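Local coordinates for flagellar motor switch protein FliG (Helicobacter pylori 26695, PDB 5WUJ), which forms part of the flagellar switch complex, which contacts chemotaxis proteins and the motor parts that set the direction of rotation, and is needed for flagellum synthesis and motility, at residues T28-I31 with L32-L35; E63-F66 with A67-Q70; G78-E81 with Y82-L86. One frame throughout, in Å; residues are numbered along the deposited sequence.

How the contacts relate
All three contacts are local ones within the all-helical N-terminal domain of FliG, lying in series along the chain. Contact 2, near the middle of the chain and rich in phenylalanine, belongs most to the core. Contacts 1 and 3 lie on opposite sides of the chain's centre, their centres about 28 Å apart, and each mixes buried with exposed residues. Contact 1 closes helix 25-32, where carbonyl groups need partners; contact 3 opens helix 79-91 with glycines and paired charges. Contacts 2 and 3 touch, because helices 55-71 and 79-91 pack together, and the chain of another protein reaches all three.

Contact 1: T28-I31 with L32-L35; sequences TGEI and LRHL
Arg33 lies back over Gly29 at the end of helix 25-32, its chain running past the Gly29 carbonyl, whose oxygen accepts a hydrogen bond from Arg33 N. Its CB sits 3.5 Å from Gly29 O, and CG comes nearer still, 3.1 Å from Gly29 O. CD and NE pass the same oxygen at longer range. The bend at chi3 (-73°) then turns the guanidinium so that one face lies over Gly29 O, toward the rim of the group; NH1 is 3.4 Å from Gly29 O but poorly angled for a hydrogen bond. At the tip, Arg33 NH2 meets the aliphatic part of Glu30, 3.6 Å from Glu30 CG, while the opposite charges stay beyond salt-bridge range. Glycine suits position 29 because the arginine can rest directly on the backbone. On another side of the turn, Thr28 and Leu32 run side by side, Thr28 CG2 lying 3.9 Å from Leu32 CG, where Ile43 and Ile47 of helix 37-50 cover them; Thr28 OG1 turns to Gly24 O.

A type I turn from Leu32 to Leu35 ends the helix. His34 N bonds Ile31 O (2.9 Å), so does not serve Glu30 O. The imidazole takes over: His34 ND1 donates to Glu30 O at 3.0 Å, with that oxygen in the ring plane. ND1 therefore carries a hydrogen, and a side chain replaces the missing main-chain donor at the helix end.

Contact 2: E63-F66 with A67-Q70; sequences EEFF and AIFQ
Phe66 and Gln70, one helical turn apart on helix 55-71, lie side by side and point the same way. Phe66 keeps its CG anti to the backbone N (chi1 -167°), which stands the ring out from the helix, where the Gln70 side chain can rise beside it. Gln70 CG then stands over one face of that ring, 4.2 Å from its centroid, in a CH-pi contact displaced toward the rim. Because the Gln70 chain bends at chi2, its amide swings out to the far end of the ring, and NE2 comes within 3.3 Å of Phe66 CZ. The amide plane is turned 59° from the ring. NE2 has a stronger partner in Thr77 O, so glutamine suits this place: its methylene covers an aromatic face while its amide ties down the following loop.

Phe65 leaves the helix in another direction. Its CD1 touches Ile68 CD1 and also Phe69 CZ, each at 4.2 Å, so Phe65 bridges Ile68 and Phe69. The carbonyl of Phe65 accepts from Phe69 N (2.9 Å from Phe65 O) and lies over a face of the Phe69 ring. Ala67, whose N bonds Glu63 O at 3.1 Å, offers only a methyl group, which rests against the backbone carbonyl of Glu64.

Phe65 and Phe66 divide their work between neighbours. Phe65 packs on Met12, Ile16 and Leu19 of helix 12-23, to which Glu64 adds a salt bridge with Lys15. Phe66 packs on Tyr82 and Glu85 of helix 79-91, and Ile75 of the intervening loop packs on Phe66, Phe69 and Gln70. Helix 55-71 is thus flanked by helices of both earlier and later sequence.

Contact 3: G78-E81 with Y82-L86; sequences GGLE and YAREL
Glu81 sets its CG anti to the backbone N (chi1 172°) and then bends at the next bond (chi2 54°), which turns the carboxylate so that OE2 meets Arg84 and OE1 meets Glu85. Arg84 likewise bends, at chi3, and brings NH1 back one turn. The two chains cross at about a right angle, and Arg84 NH1 donates to Glu81 OE2 at 2.8 Å in a salt bridge. The carboxylate lies at the edge of the guanidinium, while the bond reaches OE2 on its anti side, 18° out of the carboxylate plane. One face of the guanidinium looks onto Leu80 O, and Arg84 NH2 comes 4.2 Å from Leu80 CG. Arginine suits the place because its flat end can grip an acid and still lie against the helix.

The other oxygen of Glu81 has a less expected neighbour: OE1 is 2.7 Å from Glu85 OE2, with the two carboxylate planes steeply turned against each other. Two charged acids would hardly come so close, so one probably holds a proton. A basic side chain from the chain of another protein also forms a salt bridge with Glu81 OE2, which should ease the negative charge.

Beneath these side chains the first turn of the helix is regular. Gly78 O accepts from Tyr82 N (3.1 Å) and Gly79 O from Ala83 N (2.8 Å). Gly78 stands at the N-cap with a positive phi, a backbone shape that glycine adopts easily. A glycine N-cap followed by an i to i+3 Glu-Arg salt bridge marks the start of helix 79-91, here on a face of the helical FliG N-terminal domain that binds another protein.

Contact 1: T28-I31 with L32-L35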
ATOM      1  N   THR B  28     -12.165   4.513  -2.838  1.00 23.11           N
ATOM      2  CA  THR B  28     -11.888   5.648  -1.965  1.00 25.37           C
ATOM      3  C   THR B  28     -13.169   6.199  -1.352  1.00 23.84           C
ATOM      4  O   THR B  28     -13.233   6.449  -0.147  1.00 24.68           O
ATOM      5  CB  THR B  28     -11.160   6.748  -2.738  1.00 19.15           C
ATOM      6  OG1 THR B  28      -9.860   6.287  -3.102  1.00 30.93           O
ATOM      7  CG2 THR B  28     -11.034   7.994  -1.867  1.00 23.64           C
ATOM      8  N   GLY B  29     -14.200   6.408  -2.176  1.00 24.86           N
ATOM      9  CA  GLY B  29     -15.478   6.845  -1.633  1.00 22.50           C
ATOM     10  C   GLY B  29     -15.983   5.937  -0.529  1.00 27.83           C
ATOM     11  O   GLY B  29     -16.606   6.403   0.423  1.00 26.13           O
ATOM     12  N   GLU B  30     -15.699   4.630  -0.621  1.00 28.82           N
ATOM     13  CA  GLU B  30     -16.168   3.707   0.414  1.00 37.12           C
ATOM     14  C   GLU B  30     -15.439   3.929   1.735  1.00 36.71           C
ATOM     15  O   GLU B  30     -16.045   3.797   2.808  1.00 35.69           O
ATOM     16  CB  GLU B  30     -16.008   2.257  -0.039  1.00 38.25           C
ATOM     17  CG  GLU B  30     -16.505   2.002  -1.447  1.00 61.78           C
ATOM     18  CD  GLU B  30     -17.439   0.822  -1.539  1.00 82.19           C
ATOM     19  OE1 GLU B  30     -17.729   0.390  -2.676  1.00 89.61           O
ATOM     20  OE2 GLU B  30     -17.881   0.330  -0.478  1.00 89.08           O
ATOM     21  N   ILE B  31     -14.138   4.254   1.684  1.00 25.16           N
ATOM     22  CA  ILE B  31     -13.396   4.538   2.912  1.00 20.94           C
ATOM     23  C   ILE B  31     -13.847   5.867   3.504  1.00 26.35           C
ATOM     24  O   ILE B  31     -14.138   5.964   4.706  1.00 25.29           O
ATOM     25  CB  ILE B  31     -11.881   4.554   2.652  1.00 29.42           C
ATOM     26  CG1 ILE B  31     -11.340   3.164   2.287  1.00 28.00           C
ATOM     27  CG2 ILE B  31     -11.162   5.038   3.901  1.00 19.07           C
ATOM     28  CD1 ILE B  31     -11.857   2.051   3.146  1.00 24.74           C
ATOM     29  N   LEU B  32     -13.916   6.907   2.659  1.00 20.98           N
ATOM     30  CA  LEU B  32     -14.234   8.248   3.147  1.00 22.10           C
ATOM     31  C   LEU B  32     -15.585   8.289   3.847  1.00 31.75           C
ATOM     32  O   LEU B  32     -15.747   9.020   4.833  1.00 33.77           O
ATOM     33  CB  LEU B  32     -14.224   9.260   2.005  1.00 24.48           C
ATOM     34  CG  LEU B  32     -12.942   9.483   1.205  1.00 31.41           C
ATOM     35  CD1 LEU B  32     -13.156  10.604   0.191  1.00 32.17           C
ATOM     36  CD2 LEU B  32     -11.743   9.798   2.090  1.00 24.72           C
ATOM     37  N   ARG B  33     -16.556   7.497   3.379  1.00 26.61           N
ATOM     38  CA  ARG B  33     -17.882   7.489   3.991  1.00 33.19           C
ATOM     39  C   ARG B  33     -17.880   6.922   5.409  1.00 34.60           C
ATOM     40  O   ARG B  33     -18.890   7.057   6.105  1.00 33.54           O
ATOM     41  CB  ARG B  33     -18.872   6.710   3.102  1.00 38.69           C
ATOM     42  CG  ARG B  33     -19.231   7.433   1.784  1.00 43.10           C
ATOM     43  CD  ARG B  33     -20.436   6.829   1.045  1.00 37.69           C
ATOM     44  NE  ARG B  33     -20.126   5.552   0.406  1.00 36.86           N
ATOM     45  CZ  ARG B  33     -19.606   5.417  -0.815  1.00 37.02           C
ATOM     46  NH1 ARG B  33     -19.319   6.487  -1.552  1.00 31.24           N
ATOM     47  NH2 ARG B  33     -19.360   4.204  -1.299  1.00 30.73           N
ATOM     48  N   HIS B  34     -16.789   6.295   5.853  1.00 36.53           N
ATOM     49  CA  HIS B  34     -16.677   5.794   7.215  1.00 37.86           C
ATOM     50  C   HIS B  34     -15.719   6.612   8.073  1.00 43.31           C
ATOM     51  O   HIS B  34     -15.496   6.254   9.235  1.00 40.96           O
ATOM     52  CB  HIS B  34     -16.241   4.322   7.207  1.00 34.30           C
ATOM     53  CG  HIS B  34     -17.298   3.390   6.705  1.00 36.25           C
ATOM     54  ND1 HIS B  34     -17.387   3.006   5.383  1.00 36.72           N
ATOM     55  CD2 HIS B  34     -18.328   2.784   7.339  1.00 38.53           C
ATOM     56  CE1 HIS B  34     -18.419   2.198   5.229  1.00 35.79           C
ATOM     57  NE2 HIS B  34     -19.006   2.042   6.402  1.00 38.25           N
ATOM     58  N   LEU B  35     -15.154   7.692   7.542  1.00 26.67           N
ATOM     59  CA  LEU B  35     -14.279   8.565   8.308  1.00 34.65           C
ATOM     60  C   LEU B  35     -15.056   9.759   8.852  1.00 38.47           C
ATOM     61  O   LEU B  35     -16.121  10.123   8.347  1.00 47.36           O
ATOM     62  CB  LEU B  35     -13.104   9.055   7.458  1.00 25.83           C
ATOM     63  CG  LEU B  35     -12.049   7.989   7.146  1.00 32.59           C
ATOM     64  CD1 LEU B  35     -11.022   8.534   6.163  1.00 25.89           C
ATOM     65  CD2 LEU B  35     -11.379   7.488   8.426  1.00 24.74           C
TER

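Contact 2: E63-F66 with A67-Q70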
ATOM      1  N   GLU B  63       3.520  -1.403  -1.267  1.00 17.62           N
ATOM      2  CA  GLU B  63       4.284  -2.483  -0.651  1.00 29.83           C
ATOM      3  C   GLU B  63       4.310  -2.329   0.862  1.00 26.26           C
ATOM      4  O   GLU B  63       4.270  -3.322   1.602  1.00 23.88           O
ATOM      5  CB  GLU B  63       5.708  -2.510  -1.198  1.00 24.17           C
ATOM      6  CG  GLU B  63       5.836  -3.093  -2.589  1.00 41.54           C
ATOM      7  CD  GLU B  63       7.266  -3.508  -2.896  1.00 56.57           C
ATOM      8  OE1 GLU B  63       8.166  -3.161  -2.091  1.00 58.00           O
ATOM      9  OE2 GLU B  63       7.484  -4.187  -3.928  1.00 62.99           O
ATOM     10  N   GLU B  64       4.405  -1.087   1.334  1.00 22.32           N
ATOM     11  CA  GLU B  64       4.381  -0.845   2.770  1.00 26.91           C
ATOM     12  C   GLU B  64       3.046  -1.283   3.366  1.00 22.09           C
ATOM     13  O   GLU B  64       3.008  -1.970   4.395  1.00 22.25           O
ATOM     14  CB  GLU B  64       4.654   0.634   3.035  1.00 31.01           C
ATOM     15  CG  GLU B  64       4.780   1.026   4.486  1.00 40.22           C
ATOM     16  CD  GLU B  64       5.208   2.483   4.648  1.00 53.82           C
ATOM     17  OE1 GLU B  64       4.845   3.095   5.675  1.00 62.26           O
ATOM     18  OE2 GLU B  64       5.899   3.020   3.749  1.00 58.51           O
ATOM     19  N   PHE B  65       1.942  -0.929   2.709  1.00 20.06           N
ATOM     20  CA  PHE B  65       0.631  -1.316   3.223  1.00 22.78           C
ATOM     21  C   PHE B  65       0.359  -2.802   3.028  1.00 29.15           C
ATOM     22  O   PHE B  65      -0.306  -3.412   3.870  1.00 20.43           O
ATOM     23  CB  PHE B  65      -0.453  -0.486   2.564  1.00 23.33           C
ATOM     24  CG  PHE B  65      -0.659   0.825   3.243  1.00 28.85           C
ATOM     25  CD1 PHE B  65      -1.446   0.909   4.375  1.00 24.69           C
ATOM     26  CD2 PHE B  65      -0.039   1.970   2.770  1.00 29.67           C
ATOM     27  CE1 PHE B  65      -1.626   2.126   5.027  1.00 27.73           C
ATOM     28  CE2 PHE B  65      -0.225   3.192   3.414  1.00 33.37           C
ATOM     29  CZ  PHE B  65      -1.005   3.264   4.541  1.00 27.64           C
ATOM     30  N   PHE B  66       0.874  -3.396   1.941  1.00 19.18           N
ATOM     31  CA  PHE B  66       0.797  -4.845   1.772  1.00 19.74           C
ATOM     32  C   PHE B  66       1.394  -5.567   2.977  1.00 24.78           C
ATOM     33  O   PHE B  66       0.797  -6.513   3.507  1.00 23.22           O
ATOM     34  CB  PHE B  66       1.518  -5.260   0.480  1.00 19.83           C
ATOM     35  CG  PHE B  66       1.241  -6.662   0.053  1.00 26.40           C
ATOM     36  CD1 PHE B  66      -0.054  -7.054  -0.288  1.00 26.01           C
ATOM     37  CD2 PHE B  66       2.258  -7.594  -0.001  1.00 25.80           C
ATOM     38  CE1 PHE B  66      -0.315  -8.363  -0.689  1.00 32.89           C
ATOM     39  CE2 PHE B  66       2.011  -8.906  -0.392  1.00 28.62           C
ATOM     40  CZ  PHE B  66       0.721  -9.293  -0.740  1.00 30.52           C
ATOM     41  N   ALA B  67       2.559  -5.114   3.449  1.00 23.07           N
ATOM     42  CA  ALA B  67       3.171  -5.773   4.597  1.00 26.90           C
ATOM     43  C   ALA B  67       2.329  -5.587   5.857  1.00 26.87           C
ATOM     44  O   ALA B  67       2.209  -6.509   6.669  1.00 32.43           O
ATOM     45  CB  ALA B  67       4.588  -5.256   4.798  1.00 24.48           C
ATOM     46  N   ILE B  68       1.722  -4.410   6.024  1.00 25.86           N
ATOM     47  CA  ILE B  68       0.847  -4.166   7.176  1.00 30.83           C
ATOM     48  C   ILE B  68      -0.354  -5.111   7.156  1.00 29.54           C
ATOM     49  O   ILE B  68      -0.716  -5.714   8.178  1.00 25.01           O
ATOM     50  CB  ILE B  68       0.395  -2.694   7.189  1.00 32.79           C
ATOM     51  CG1 ILE B  68       1.570  -1.779   7.535  1.00 34.12           C
ATOM     52  CG2 ILE B  68      -0.775  -2.498   8.138  1.00 33.58           C
ATOM     53  CD1 ILE B  68       1.287  -0.314   7.300  1.00 40.80           C
ATOM     54  N   PHE B  69      -1.007  -5.238   5.998  1.00 23.54           N
ATOM     55  CA  PHE B  69      -2.174  -6.102   5.902  1.00 21.58           C
ATOM     56  C   PHE B  69      -1.799  -7.577   6.041  1.00 28.44           C
ATOM     57  O   PHE B  69      -2.580  -8.362   6.592  1.00 27.89           O
ATOM     58  CB  PHE B  69      -2.894  -5.840   4.585  1.00 22.10           C
ATOM     59  CG  PHE B  69      -3.477  -4.461   4.477  1.00 27.39           C
ATOM     60  CD1 PHE B  69      -3.860  -3.766   5.605  1.00 41.09           C
ATOM     61  CD2 PHE B  69      -3.666  -3.867   3.247  1.00 36.73           C
ATOM     62  CE1 PHE B  69      -4.407  -2.494   5.505  1.00 38.20           C
ATOM     63  CE2 PHE B  69      -4.217  -2.593   3.141  1.00 41.23           C
ATOM     64  CZ  PHE B  69      -4.592  -1.909   4.277  1.00 30.35           C
ATOM     65  N   GLN B  70      -0.623  -7.981   5.551  1.00 25.96           N
ATOM     66  CA  GLN B  70      -0.192  -9.364   5.750  1.00 30.25           C
ATOM     67  C   GLN B  70       0.026  -9.650   7.230  1.00 39.70           C
ATOM     68  O   GLN B  70      -0.456 -10.660   7.760  1.00 37.74           O
ATOM     69  CB  GLN B  70       1.090  -9.650   4.963  1.00 30.66           C
ATOM     70  CG  GLN B  70       0.894  -9.746   3.464  1.00 36.47           C
ATOM     71  CD  GLN B  70       0.420 -11.123   3.028  1.00 40.04           C
ATOM     72  OE1 GLN B  70       0.567 -12.099   3.755  1.00 44.26           O
ATOM     73  NE2 GLN B  70      -0.147 -11.203   1.834  1.00 39.28           N
TER

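Contact 3: G78-E81 with Y82-L86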
ATOM      1  N   GLY B  78      -1.587 -14.316  -1.465  1.00 39.71           N
ATOM      2  CA  GLY B  78      -0.398 -13.698  -2.024  1.00 27.27           C
ATOM      3  C   GLY B  78       0.851 -13.836  -1.180  1.00 32.31           C
ATOM      4  O   GLY B  78       1.732 -12.967  -1.240  1.00 26.96           O
ATOM      5  N   GLY B  79       0.961 -14.913  -0.395  1.00 30.14           N
ATOM      6  CA  GLY B  79       2.161 -15.114   0.400  1.00 27.10           C
ATOM      7  C   GLY B  79       3.439 -15.170  -0.420  1.00 26.36           C
ATOM      8  O   GLY B  79       4.495 -14.723   0.041  1.00 23.87           O
ATOM      9  N   LEU B  80       3.365 -15.702  -1.648  1.00 25.41           N
ATOM     10  CA  LEU B  80       4.555 -15.793  -2.495  1.00 31.79           C
ATOM     11  C   LEU B  80       5.129 -14.408  -2.790  1.00 28.66           C
ATOM     12  O   LEU B  80       6.339 -14.185  -2.666  1.00 32.09           O
ATOM     13  CB  LEU B  80       4.210 -16.531  -3.794  1.00 28.06           C
ATOM     14  CG  LEU B  80       5.220 -17.448  -4.479  1.00 40.72           C
ATOM     15  CD1 LEU B  80       5.895 -18.398  -3.482  1.00 41.27           C
ATOM     16  CD2 LEU B  80       4.542 -18.239  -5.605  1.00 35.85           C
ATOM     17  N   GLU B  81       4.268 -13.463  -3.187  1.00 27.50           N
ATOM     18  CA  GLU B  81       4.704 -12.097  -3.464  1.00 26.89           C
ATOM     19  C   GLU B  81       5.182 -11.395  -2.201  1.00 30.88           C
ATOM     20  O   GLU B  81       6.104 -10.569  -2.254  1.00 26.97           O
ATOM     21  CB  GLU B  81       3.548 -11.318  -4.099  1.00 29.61           C
ATOM     22  CG  GLU B  81       3.755  -9.816  -4.295  1.00 31.72           C
ATOM     23  CD  GLU B  81       5.029  -9.458  -5.066  1.00 37.64           C
ATOM     24  OE1 GLU B  81       5.549  -8.338  -4.859  1.00 39.61           O
ATOM     25  OE2 GLU B  81       5.503 -10.276  -5.889  1.00 37.16           O
ATOM     26  N   TYR B  82       4.556 -11.696  -1.061  1.00 23.79           N
ATOM     27  CA  TYR B  82       5.029 -11.145   0.200  1.00 22.88           C
ATOM     28  C   TYR B  82       6.429 -11.661   0.525  1.00 25.87           C
ATOM     29  O   TYR B  82       7.323 -10.885   0.898  1.00 24.64           O
ATOM     30  CB  TYR B  82       4.039 -11.490   1.323  1.00 24.32           C
ATOM     31  CG  TYR B  82       4.486 -10.989   2.672  1.00 36.50           C
ATOM     32  CD1 TYR B  82       4.736  -9.635   2.883  1.00 41.90           C
ATOM     33  CD2 TYR B  82       4.678 -11.864   3.735  1.00 42.79           C
ATOM     34  CE1 TYR B  82       5.151  -9.163   4.123  1.00 39.88           C
ATOM     35  CE2 TYR B  82       5.090 -11.400   4.973  1.00 45.20           C
ATOM     36  CZ  TYR B  82       5.325 -10.051   5.159  1.00 43.47           C
ATOM     37  OH  TYR B  82       5.743  -9.591   6.385  1.00 55.65           O
ATOM     38  N   ALA B  83       6.631 -12.977   0.409  1.00 25.62           N
ATOM     39  CA  ALA B  83       7.973 -13.544   0.566  1.00 27.99           C
ATOM     40  C   ALA B  83       8.969 -12.883  -0.381  1.00 25.84           C
ATOM     41  O   ALA B  83      10.080 -12.513   0.022  1.00 26.11           O
ATOM     42  CB  ALA B  83       7.931 -15.051   0.321  1.00 23.61           C
ATOM     43  N   ARG B  84       8.575 -12.720  -1.645  1.00 25.00           N
ATOM     44  CA  ARG B  84       9.461 -12.129  -2.645  1.00 27.37           C
ATOM     45  C   ARG B  84       9.897 -10.725  -2.236  1.00 32.68           C
ATOM     46  O   ARG B  84      11.074 -10.368  -2.374  1.00 29.78           O
ATOM     47  CB  ARG B  84       8.740 -12.114  -3.995  1.00 23.34           C
ATOM     48  CG  ARG B  84       9.604 -11.884  -5.218  1.00 26.62           C
ATOM     49  CD  ARG B  84       8.725 -11.856  -6.478  1.00 26.18           C
ATOM     50  NE  ARG B  84       8.331 -13.196  -6.920  1.00 29.79           N
ATOM     51  CZ  ARG B  84       7.076 -13.661  -6.955  1.00 32.61           C
ATOM     52  NH1 ARG B  84       6.052 -12.902  -6.574  1.00 24.79           N
ATOM     53  NH2 ARG B  84       6.841 -14.904  -7.379  1.00 28.06           N
ATOM     54  N   GLU B  85       8.963  -9.916  -1.723  1.00 31.94           N
ATOM     55  CA  GLU B  85       9.306  -8.576  -1.248  1.00 36.42           C
ATOM     56  C   GLU B  85      10.192  -8.634  -0.012  1.00 32.48           C
ATOM     57  O   GLU B  85      11.174  -7.888   0.092  1.00 34.16           O
ATOM     58  CB  GLU B  85       8.038  -7.783  -0.933  1.00 33.35           C
ATOM     59  CG  GLU B  85       7.179  -7.488  -2.144  1.00 34.40           C
ATOM     60  CD  GLU B  85       5.818  -6.898  -1.774  1.00 39.17           C
ATOM     61  OE1 GLU B  85       5.626  -6.504  -0.602  1.00 41.58           O
ATOM     62  OE2 GLU B  85       4.940  -6.838  -2.657  1.00 38.06           O
ATOM     63  N   LEU B  86       9.853  -9.512   0.935  1.00 24.79           N
ATOM     64  CA  LEU B  86      10.651  -9.658   2.150  1.00 26.72           C
ATOM     65  C   LEU B  86      12.087 -10.082   1.833  1.00 28.86           C
ATOM     66  O   LEU B  86      13.051  -9.489   2.337  1.00 27.48           O
ATOM     67  CB  LEU B  86       9.990 -10.678   3.068  1.00 27.14           C
ATOM     68  CG  LEU B  86      10.749 -11.041   4.344  1.00 39.16           C
ATOM     69  CD1 LEU B  86      10.867  -9.818   5.247  1.00 31.48           C
ATOM     70  CD2 LEU B  86      10.049 -12.182   5.078  1.00 42.84           C
TER